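Local coordinates for epidermin leader peptide processing serine protease EpiP (Staphylococcus aureus subsp. aureus, PDB 3QFH), which is a subtilisin-like serine endopeptidase that probably removes the leader peptide from the precursor of the lantibiotic epidermin, at residues A394-K399 / E411-H416; Y115-K120 / D434-L439; T124-I129 / G193-N198; Y400-E403 / K408-E411. All coordinates share one frame; numbering follows the deposited sequence.

Contact 1: A394-K399 / E411-H416. With SO4 (sulfate ion), chain M.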
# COMPACT_ATOMS: atom_id res chain seq x y z
N ALA A 394 -9.29 9.75 -5.22
CA ALA A 394 -10.56 9.26 -5.75
C ALA A 394 -11.54 10.43 -5.84
O ALA A 394 -12.27 10.57 -6.84
CB ALA A 394 -11.13 8.12 -4.89
N LEU A 395 -11.55 11.26 -4.82
CA LEU A 395 -12.44 12.45 -4.81
C LEU A 395 -12.10 13.44 -5.91
O LEU A 395 -13.00 14.00 -6.55
CB LEU A 395 -12.37 13.16 -3.46
CG LEU A 395 -12.88 12.41 -2.22
CD1 LEU A 395 -12.67 13.28 -0.97
CD2 LEU A 395 -14.35 12.04 -2.41
N ILE A 396 -10.81 13.66 -6.12
CA ILE A 396 -10.32 14.59 -7.13
C ILE A 396 -10.67 14.11 -8.55
O ILE A 396 -11.12 14.88 -9.39
CB ILE A 396 -8.81 14.82 -6.97
CG1 ILE A 396 -8.55 15.62 -5.69
CG2 ILE A 396 -8.25 15.57 -8.19
CD1 ILE A 396 -7.09 15.53 -5.19
N ILE A 397 -10.47 12.83 -8.80
CA ILE A 397 -10.80 12.25 -10.10
C ILE A 397 -12.30 12.42 -10.40
O ILE A 397 -12.70 12.79 -11.52
CB ILE A 397 -10.39 10.76 -10.18
CG1 ILE A 397 -8.85 10.65 -10.14
CG2 ILE A 397 -10.92 10.13 -11.48
CD1 ILE A 397 -8.30 9.20 -9.88
N ASP A 398 -13.13 12.17 -9.40
CA ASP A 398 -14.59 12.29 -9.60
C ASP A 398 -15.04 13.78 -9.67
O ASP A 398 -15.87 14.15 -10.50
CB ASP A 398 -15.34 11.55 -8.51
CG ASP A 398 -15.09 10.04 -8.55
OD1 ASP A 398 -14.54 9.55 -9.56
OD2 ASP A 398 -15.44 9.33 -7.56
N LYS A 399 -14.44 14.63 -8.85
CA LYS A 399 -14.81 16.04 -8.80
C LYS A 399 -14.51 16.79 -10.10
O LYS A 399 -15.32 17.57 -10.55
CB LYS A 399 -14.10 16.74 -7.63
CG LYS A 399 -14.50 18.19 -7.39
CD LYS A 399 -15.88 18.33 -6.73
CE LYS A 399 -16.19 19.78 -6.43
NZ LYS A 399 -17.38 19.96 -5.54
N GLU A 411 -1.25 15.90 -10.03
CA GLU A 411 -0.76 17.28 -10.07
C GLU A 411 -1.67 18.25 -9.34
O GLU A 411 -1.20 19.18 -8.72
CB GLU A 411 -0.48 17.75 -11.51
CG GLU A 411 0.69 16.98 -12.14
CD GLU A 411 1.97 17.02 -11.25
OE1 GLU A 411 2.37 18.12 -10.82
OE2 GLU A 411 2.57 15.95 -10.98
N LEU A 412 -2.98 18.03 -9.41
CA LEU A 412 -3.92 18.86 -8.69
C LEU A 412 -3.70 18.63 -7.17
O LEU A 412 -3.61 19.59 -6.39
CB LEU A 412 -5.35 18.57 -9.14
CG LEU A 412 -6.43 19.52 -8.64
CD1 LEU A 412 -7.61 19.57 -9.62
CD2 LEU A 412 -6.89 19.18 -7.21
N LEU A 413 -3.56 17.37 -6.77
CA LEU A 413 -3.30 17.04 -5.37
C LEU A 413 -2.04 17.79 -4.90
O LEU A 413 -2.05 18.48 -3.89
CB LEU A 413 -3.14 15.52 -5.19
CG LEU A 413 -2.74 15.03 -3.79
CD1 LEU A 413 -3.89 15.16 -2.83
CD2 LEU A 413 -2.25 13.58 -3.81
N TYR A 414 -0.96 17.67 -5.66
CA TYR A 414 0.30 18.28 -5.26
C TYR A 414 0.32 19.80 -5.20
O TYR A 414 0.97 20.37 -4.32
CB TYR A 414 1.45 17.82 -6.16
CG TYR A 414 1.81 16.34 -6.06
CD1 TYR A 414 1.42 15.57 -4.96
CD2 TYR A 414 2.67 15.77 -7.00
CE1 TYR A 414 1.79 14.23 -4.86
CE2 TYR A 414 3.07 14.43 -6.89
CZ TYR A 414 2.62 13.67 -5.81
OH TYR A 414 2.99 12.36 -5.72
N GLN A 415 -0.34 20.45 -6.15
CA GLN A 415 -0.32 21.90 -6.27
C GLN A 415 -1.45 22.61 -5.57
O GLN A 415 -1.26 23.73 -5.14
CB GLN A 415 -0.34 22.30 -7.76
CG GLN A 415 0.84 21.78 -8.55
CD GLN A 415 2.17 22.28 -8.01
OE1 GLN A 415 2.29 23.44 -7.59
NE2 GLN A 415 3.18 21.42 -8.03
N HIS A 416 -2.63 21.99 -5.48
CA HIS A 416 -3.79 22.63 -4.84
C HIS A 416 -4.43 21.81 -3.73
O HIS A 416 -5.40 22.25 -3.15
CB HIS A 416 -4.87 22.94 -5.89
CG HIS A 416 -4.37 23.73 -7.05
ND1 HIS A 416 -4.32 25.11 -7.04
CD2 HIS A 416 -3.84 23.34 -8.23
CE1 HIS A 416 -3.81 25.53 -8.19
NE2 HIS A 416 -3.50 24.48 -8.93
S SO4 M . 5.51 23.09 -4.79
O1 SO4 M . 5.72 22.65 -6.17
O2 SO4 M . 6.33 24.24 -4.45
O3 SO4 M . 4.09 23.39 -4.61
O4 SO4 M . 5.87 21.99 -3.89
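Ile396 meets Leu412 and Leu413 through aliphatic carbon alone, and the flat groups of 411-416 lie elsewhere: the Tyr414 ring stacks with the ring of His430, and the Gln415 amide is turned to a sulfate ion. The two segments belong to consecutive helices of the subtilisin-like fold, 382-400 and 406-416, joined by a short loop, and the packing uses the C-terminal half of the first. The bond to the anion is weak: Gln415 NE2 lies 3.4 Å from sulfate O1, and a bend at chi2 (-60°) leaves the amide beside the ion. His430 ND1 also binds the sulfate, so the anion, probably from the crystallisation liquor, joins the end of helix 406-416 to the segment carrying the stacked imidazole.

Between the helices Ile396 divides its two branches. With CG2 anti to the backbone N and CG1 beside it (chi1 -70°), the methyl CG2 reaches Leu412 CD2 at 4.0 Å, while the longer branch goes on toward Leu413. The Ile396 and Leu413 side chains cross at about a right angle. Other side chains adjoin this apolar seam: Ala438 and Ala409 lie against Ile396, Tyr400 against Leu412, and Val389, Leu393 and Leu433 against Leu413. In the seam the Ile396 methyl CD1 sits 4.0 Å from Leu413 CB and 4.0 Å from Leu413 CD1, with Leu412 CD2 at 4.2 Å.

Contact 2: Y115-K120 / D434-L439. With SO4 (sulfate ion), chain N.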
# COMPACT_ATOMS: atom_id res chain seq x y z
N TYR A 115 -16.91 17.69 3.45
CA TYR A 115 -17.93 16.69 3.09
C TYR A 115 -19.16 17.34 2.44
O TYR A 115 -19.99 16.64 1.86
CB TYR A 115 -18.35 15.82 4.28
CG TYR A 115 -17.23 14.95 4.80
CD1 TYR A 115 -16.76 13.87 4.05
CD2 TYR A 115 -16.62 15.20 6.01
CE1 TYR A 115 -15.73 13.07 4.51
CE2 TYR A 115 -15.58 14.41 6.47
CZ TYR A 115 -15.14 13.35 5.72
OH TYR A 115 -14.11 12.57 6.19
N ASP A 116 -19.30 18.67 2.52
CA ASP A 116 -20.42 19.33 1.84
C ASP A 116 -20.07 19.69 0.39
O ASP A 116 -20.92 20.14 -0.35
CB ASP A 116 -20.87 20.57 2.61
CG ASP A 116 -21.41 20.21 4.00
OD1 ASP A 116 -22.25 19.29 4.09
OD2 ASP A 116 -20.99 20.85 4.99
N ASP A 117 -18.82 19.45 0.00
CA ASP A 117 -18.32 19.74 -1.34
C ASP A 117 -17.97 18.45 -2.11
O ASP A 117 -17.26 18.51 -3.10
CB ASP A 117 -17.05 20.60 -1.23
CG ASP A 117 -17.29 21.90 -0.45
OD1 ASP A 117 -18.34 22.53 -0.67
OD2 ASP A 117 -16.43 22.29 0.38
N LEU A 118 -18.45 17.30 -1.65
CA LEU A 118 -18.16 16.03 -2.33
C LEU A 118 -18.80 15.99 -3.71
O LEU A 118 -19.82 16.63 -3.91
CB LEU A 118 -18.67 14.84 -1.53
CG LEU A 118 -18.00 14.55 -0.18
CD1 LEU A 118 -18.76 13.45 0.55
CD2 LEU A 118 -16.56 14.17 -0.38
N PRO A 119 -18.21 15.23 -4.65
CA PRO A 119 -18.82 15.10 -5.97
C PRO A 119 -20.22 14.51 -5.80
O PRO A 119 -20.46 13.81 -4.82
CB PRO A 119 -17.91 14.11 -6.71
CG PRO A 119 -16.68 14.01 -5.91
CD PRO A 119 -16.99 14.42 -4.52
N LYS A 120 -21.11 14.77 -6.73
CA LYS A 120 -22.47 14.25 -6.64
C LYS A 120 -22.47 12.74 -6.93
O LYS A 120 -23.27 12.00 -6.37
CB LYS A 120 -23.40 14.99 -7.61
CG LYS A 120 -24.78 15.26 -7.05
CD LYS A 120 -24.69 16.18 -5.79
CE LYS A 120 -26.06 16.52 -5.22
NZ LYS A 120 -26.90 17.25 -6.21
N ASP A 434 -4.73 18.39 2.27
CA ASP A 434 -5.85 19.28 2.64
C ASP A 434 -6.98 19.05 1.62
O ASP A 434 -6.98 19.58 0.50
CB ASP A 434 -5.42 20.76 2.68
CG ASP A 434 -6.53 21.70 3.23
OD1 ASP A 434 -6.17 22.83 3.64
OD2 ASP A 434 -7.74 21.32 3.26
N VAL A 435 -7.92 18.21 2.03
CA VAL A 435 -9.02 17.78 1.18
C VAL A 435 -9.98 18.91 0.90
O VAL A 435 -10.55 19.01 -0.20
CB VAL A 435 -9.73 16.54 1.80
CG1 VAL A 435 -10.97 16.14 1.01
CG2 VAL A 435 -8.73 15.38 1.91
N TYR A 436 -10.14 19.81 1.86
CA TYR A 436 -11.03 20.95 1.64
C TYR A 436 -10.51 21.79 0.47
O TYR A 436 -11.29 22.16 -0.44
CB TYR A 436 -11.17 21.79 2.89
CG TYR A 436 -12.05 22.99 2.73
CD1 TYR A 436 -13.43 22.88 2.87
CD2 TYR A 436 -11.50 24.24 2.47
CE1 TYR A 436 -14.25 23.99 2.73
CE2 TYR A 436 -12.31 25.35 2.32
CZ TYR A 436 -13.69 25.22 2.46
OH TYR A 436 -14.49 26.32 2.32
N LYS A 437 -9.21 22.06 0.47
CA LYS A 437 -8.62 22.81 -0.63
C LYS A 437 -8.75 22.06 -1.96
O LYS A 437 -9.10 22.66 -2.97
CB LYS A 437 -7.14 23.12 -0.38
CG LYS A 437 -6.88 24.24 0.63
CD LYS A 437 -5.39 24.62 0.66
CE LYS A 437 -5.09 25.67 1.74
NZ LYS A 437 -5.77 26.99 1.50
N ALA A 438 -8.47 20.76 -1.95
CA ALA A 438 -8.52 19.95 -3.19
C ALA A 438 -9.90 19.96 -3.86
O ALA A 438 -10.00 19.93 -5.08
CB ALA A 438 -8.10 18.51 -2.88
N LEU A 439 -10.95 20.04 -3.05
CA LEU A 439 -12.32 20.06 -3.57
C LEU A 439 -12.83 21.46 -3.92
O LEU A 439 -13.90 21.59 -4.48
CB LEU A 439 -13.28 19.41 -2.57
CG LEU A 439 -12.97 17.94 -2.26
CD1 LEU A 439 -13.92 17.38 -1.20
CD2 LEU A 439 -13.04 17.11 -3.52
S SO4 N . -20.95 15.40 -10.19
O1 SO4 N . -20.49 14.04 -9.92
O2 SO4 N . -20.71 16.27 -9.03
O3 SO4 N . -20.25 15.96 -11.34
O4 SO4 N . -22.38 15.38 -10.49
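Asp117 and Leu439 bring the loop 115-120 against the N-capped helix 435-439, near the C-terminal end of this subtilisin-like fold. The apolar part is small. Leu439 turns its side chain to the loop, and its CB lies 4.2 Å from Asp117 CB. Its methyl CD1 rests 4.2 Å from Leu118 CD2, the branch by which Leu118, although its CB points away from the helix, still reaches it. Leu395 of helix 382-400 packs on Leu118 as well.

The polar part centres on the Asp117 carboxylate. With CG beside the backbone N (chi1 -57°), the group is carried over to Tyr436, where OD2 comes to 3.6 Å from Tyr436 CE1. The approach is oblique, with carboxylate and ring planes 55° apart. The firmer partner of Asp117 OD2 is Asn440 ND2, which also bonds Tyr436 O and thereby ties the loop to the last turn of the helix. The Asp117 carbonyl oxygen in turn accepts from Lys399 NZ of helix 382-400.

At the start of the helix Asp434 is the N-cap: its OD2 accepts from Lys437 N at 3.2 Å, with the donor above the carboxylate plane. At the far end of the loop a sulfate, probably from the crystallisation liquor, is bound by backbone rather than by the lysine ammonium. His121 N contributes one bond, and Lys120 N gives sulfate O2 the other at 2.8 Å, nearly straight at 169°.

Contact 3: T124-I129 / G193-N198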
# COMPACT_ATOMS: atom_id res chain seq x y z
N THR A 124 -15.27 6.49 -8.80
CA THR A 124 -13.93 5.92 -8.69
C THR A 124 -13.87 4.81 -7.62
O THR A 124 -14.40 4.96 -6.52
CB THR A 124 -12.87 6.97 -8.38
OG1 THR A 124 -12.73 7.83 -9.51
CG2 THR A 124 -11.52 6.34 -8.08
N LYS A 125 -13.23 3.71 -7.99
CA LYS A 125 -13.01 2.56 -7.11
C LYS A 125 -11.63 2.61 -6.53
O LYS A 125 -10.66 2.72 -7.27
CB LYS A 125 -13.08 1.25 -7.88
CG LYS A 125 -14.41 0.61 -8.02
CD LYS A 125 -15.42 1.42 -8.75
CE LYS A 125 -16.50 0.48 -9.29
NZ LYS A 125 -16.87 -0.57 -8.27
N ILE A 126 -11.54 2.52 -5.21
CA ILE A 126 -10.26 2.50 -4.55
C ILE A 126 -9.90 1.02 -4.26
O ILE A 126 -10.68 0.30 -3.64
CB ILE A 126 -10.28 3.30 -3.25
CG1 ILE A 126 -10.78 4.72 -3.50
CG2 ILE A 126 -8.90 3.31 -2.59
CD1 ILE A 126 -11.05 5.48 -2.24
N ALA A 127 -8.74 0.59 -4.73
CA ALA A 127 -8.28 -0.75 -4.46
C ALA A 127 -7.36 -0.66 -3.29
O ALA A 127 -6.56 0.30 -3.16
CB ALA A 127 -7.56 -1.35 -5.67
N ILE A 128 -7.50 -1.60 -2.38
CA ILE A 128 -6.63 -1.65 -1.20
C ILE A 128 -5.98 -3.01 -1.22
O ILE A 128 -6.66 -4.03 -1.27
CB ILE A 128 -7.43 -1.44 0.12
CG1 ILE A 128 -8.22 -0.12 0.06
CG2 ILE A 128 -6.48 -1.42 1.35
CD1 ILE A 128 -9.20 0.06 1.21
N ILE A 129 -4.66 -3.03 -1.20
CA ILE A 129 -3.91 -4.26 -1.18
C ILE A 129 -3.43 -4.42 0.26
O ILE A 129 -2.60 -3.67 0.71
CB ILE A 129 -2.76 -4.20 -2.19
CG1 ILE A 129 -3.36 -3.99 -3.59
CG2 ILE A 129 -1.92 -5.47 -2.12
CD1 ILE A 129 -2.34 -3.77 -4.67
N GLY A 193 -14.60 8.08 6.74
CA GLY A 193 -13.33 8.08 6.00
C GLY A 193 -13.20 9.30 5.11
O GLY A 193 -14.06 10.19 5.12
N VAL A 194 -12.15 9.34 4.31
CA VAL A 194 -11.92 10.49 3.43
C VAL A 194 -12.91 10.52 2.29
O VAL A 194 -13.38 11.58 1.92
CB VAL A 194 -10.44 10.51 2.88
CG1 VAL A 194 -10.22 11.67 1.87
CG2 VAL A 194 -9.47 10.61 4.03
N ALA A 195 -13.26 9.34 1.78
CA ALA A 195 -14.15 9.20 0.63
C ALA A 195 -15.33 8.31 0.99
O ALA A 195 -15.40 7.17 0.53
CB ALA A 195 -13.34 8.60 -0.58
N PRO A 196 -16.28 8.82 1.79
CA PRO A 196 -17.39 8.03 2.32
C PRO A 196 -18.44 7.49 1.36
O PRO A 196 -19.24 6.65 1.78
CB PRO A 196 -18.05 8.98 3.33
CG PRO A 196 -17.62 10.34 2.94
CD PRO A 196 -16.30 10.21 2.27
N ASN A 197 -18.44 7.95 0.11
CA ASN A 197 -19.41 7.47 -0.89
C ASN A 197 -18.77 6.62 -2.00
O ASN A 197 -19.46 6.14 -2.87
CB ASN A 197 -20.13 8.67 -1.51
CG ASN A 197 -20.84 9.54 -0.46
OD1 ASN A 197 -21.28 9.06 0.58
ND2 ASN A 197 -20.94 10.83 -0.75
N ASN A 198 -17.46 6.44 -1.95
CA ASN A 198 -16.76 5.61 -2.92
C ASN A 198 -16.69 4.15 -2.48
O ASN A 198 -16.54 3.85 -1.29
CB ASN A 198 -15.32 6.10 -3.17
CG ASN A 198 -15.27 7.42 -3.93
OD1 ASN A 198 -15.48 8.48 -3.36
ND2 ASN A 198 -14.97 7.34 -5.23
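Asn198 donates from its side-chain ND2 to Thr124 O at 2.8 Å. The N-H points almost straight at the oxygen (174°), the acceptor lies in the amide plane, and the donor stands tilted from the carbonyl plane, at a C=O...N angle of 128°. Asn198 CG lies beside its own backbone N (chi1 -70°), which turns the amide from the loop to Thr124. Next to this bond the methyl Ile126 CD1 packs at 4.2 Å from Ala195 CB and 4.4 Å from Asn198 CB.

The next shell is a buried carboxylate. Asp398 OD2 is a second acceptor for Asn198 ND2, while Asp398 OD1 is hydrogen-bonded to Thr124 OG1. One aspartate on helix 382-400 thus holds both sides of the contact. Glu403 OE2 also comes close to Asp398 OD1, an approach of like charges that may favour a proton shared between the two carboxylates. On the loop side Asn198 is the last residue of a type I turn that begins at Ala195.

The contact lies where strand 126-130 enters the parallel sheet, between strands 200-204 and 230-233; in subtilases the catalytic aspartate ends this strand. Helix 382-400 covers Thr124 and Ile126 through Ala394, while helix 213-225 covers Ala127 and Ile129 on the opposite face.

Contact 4: Y400-E403 / K408-E411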
# COMPACT_ATOMS: atom_id res chain seq x y z
N TYR A 400 -13.35 16.53 -10.69
CA TYR A 400 -12.92 17.25 -11.89
C TYR A 400 -12.97 16.41 -13.16
O TYR A 400 -12.56 16.86 -14.23
CB TYR A 400 -11.50 17.84 -11.66
CG TYR A 400 -11.46 18.69 -10.42
CD1 TYR A 400 -11.01 18.17 -9.22
CD2 TYR A 400 -11.94 19.99 -10.43
CE1 TYR A 400 -10.98 18.93 -8.06
CE2 TYR A 400 -11.92 20.77 -9.26
CZ TYR A 400 -11.43 20.23 -8.08
OH TYR A 400 -11.39 20.95 -6.91
N HIS A 401 -13.50 15.19 -13.03
CA HIS A 401 -13.69 14.26 -14.15
C HIS A 401 -12.38 13.96 -14.86
O HIS A 401 -12.28 14.12 -16.08
CB HIS A 401 -14.71 14.83 -15.13
CG HIS A 401 -15.94 15.35 -14.47
ND1 HIS A 401 -16.80 14.55 -13.76
CD2 HIS A 401 -16.46 16.60 -14.41
CE1 HIS A 401 -17.79 15.28 -13.28
NE2 HIS A 401 -17.61 16.53 -13.66
N LEU A 402 -11.39 13.47 -14.11
CA LEU A 402 -10.06 13.20 -14.65
C LEU A 402 -9.82 11.72 -14.92
O LEU A 402 -8.66 11.27 -14.94
CB LEU A 402 -9.01 13.72 -13.67
CG LEU A 402 -9.23 15.16 -13.21
CD1 LEU A 402 -8.19 15.58 -12.19
CD2 LEU A 402 -9.22 16.10 -14.42
N GLU A 403 -10.88 10.96 -15.10
CA GLU A 403 -10.76 9.52 -15.33
C GLU A 403 -9.82 9.18 -16.51
O GLU A 403 -9.02 8.25 -16.40
CB GLU A 403 -12.15 8.90 -15.44
CG GLU A 403 -12.83 8.86 -14.04
CD GLU A 403 -14.32 9.23 -14.01
OE1 GLU A 403 -14.95 9.36 -15.10
OE2 GLU A 403 -14.87 9.42 -12.88
N LYS A 408 -3.28 14.10 -13.98
CA LYS A 408 -3.80 15.43 -13.68
C LYS A 408 -4.34 15.47 -12.26
O LYS A 408 -4.38 16.53 -11.65
CB LYS A 408 -4.93 15.84 -14.64
CG LYS A 408 -4.54 16.02 -16.09
CD LYS A 408 -5.72 16.58 -16.87
CE LYS A 408 -5.43 16.67 -18.35
NZ LYS A 408 -6.61 17.14 -19.09
N ALA A 409 -4.82 14.34 -11.75
CA ALA A 409 -5.31 14.25 -10.37
C ALA A 409 -4.14 14.39 -9.41
O ALA A 409 -4.23 15.09 -8.40
CB ALA A 409 -6.02 12.93 -10.12
N ILE A 410 -3.04 13.72 -9.73
CA ILE A 410 -1.84 13.79 -8.91
C ILE A 410 -1.31 15.23 -8.87
O ILE A 410 -1.00 15.73 -7.82
CB ILE A 410 -0.75 12.86 -9.44
CG1 ILE A 410 -1.24 11.41 -9.38
CG2 ILE A 410 0.54 13.00 -8.64
CD1 ILE A 410 -0.34 10.43 -10.12
N GLU A 411 -1.25 15.90 -10.03
CA GLU A 411 -0.76 17.28 -10.07
C GLU A 411 -1.67 18.25 -9.34
O GLU A 411 -1.20 19.18 -8.72
CB GLU A 411 -0.48 17.75 -11.51
CG GLU A 411 0.69 16.98 -12.14
CD GLU A 411 1.97 17.02 -11.25
OE1 GLU A 411 2.37 18.12 -10.82
OE2 GLU A 411 2.57 15.95 -10.98
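Leu402 puts one methyl, CD1, on the backbone and CB carbons of Lys408 and Ala409, the start of helix 406-416. Its conformation explains the reach: CG stands beside the backbone N (chi1 -50°) and CD1 lies anti to CA (chi2 177°), so the branch runs straight from the loop to the helix. CD1 ends 3.6 Å from Ala409 N and 3.7 Å from Ala409 CA, with the Ala409 CB methyl at 4.0 Å. The leucine methyl thus lies on the helix backbone beside the alanine CB.

Lys408 shares in this only through its root. Its CB is 4.1 Å from Leu402 CD1, after which the chain runs fully extended away from the loop, its ammonium group far from the leucine. A glycerol, probably from the crystallisation liquor, lies about 4 Å from the lysine side chain at its nearest atoms.

The loop is set up by the end of the preceding helix. His401 takes a positive phi of 58° just after helix 382-400, and Leu402 N is probably hydrogen-bonded to Ile397 O, a pairing consistent with a Schellman motif. This reversal sends the leucine back toward the next helix.

Tyr400, just before the turn, bonds through OH to Ala438 O and Val441 N. Leu402 and Ala409 also rest on Ile396, so the contact fills the corner between helices 382-400 and 406-416, with helix 435-439 reached through Tyr400.

How the contacts relate
Along the chain contact 2 encloses everything: its segments, 115-120 and 434-439, bracket contact 3 first, then contact 1, which opens at 394, and contact 4, which opens at 400; both end on helix 406-416 and share Glu411. All four lie on one side of the molecule's centre. Contacts 1 and 4 have centres about 5 Å apart, contacts 1 and 2 about 10 Å, and the centre of contact 3 is about 14 Å from those of contacts 1 and 2. Helix 382-400 is the common element, bearing on all four. Parts distant in sequence thus pack around the helix that in subtilases starts at the catalytic serine.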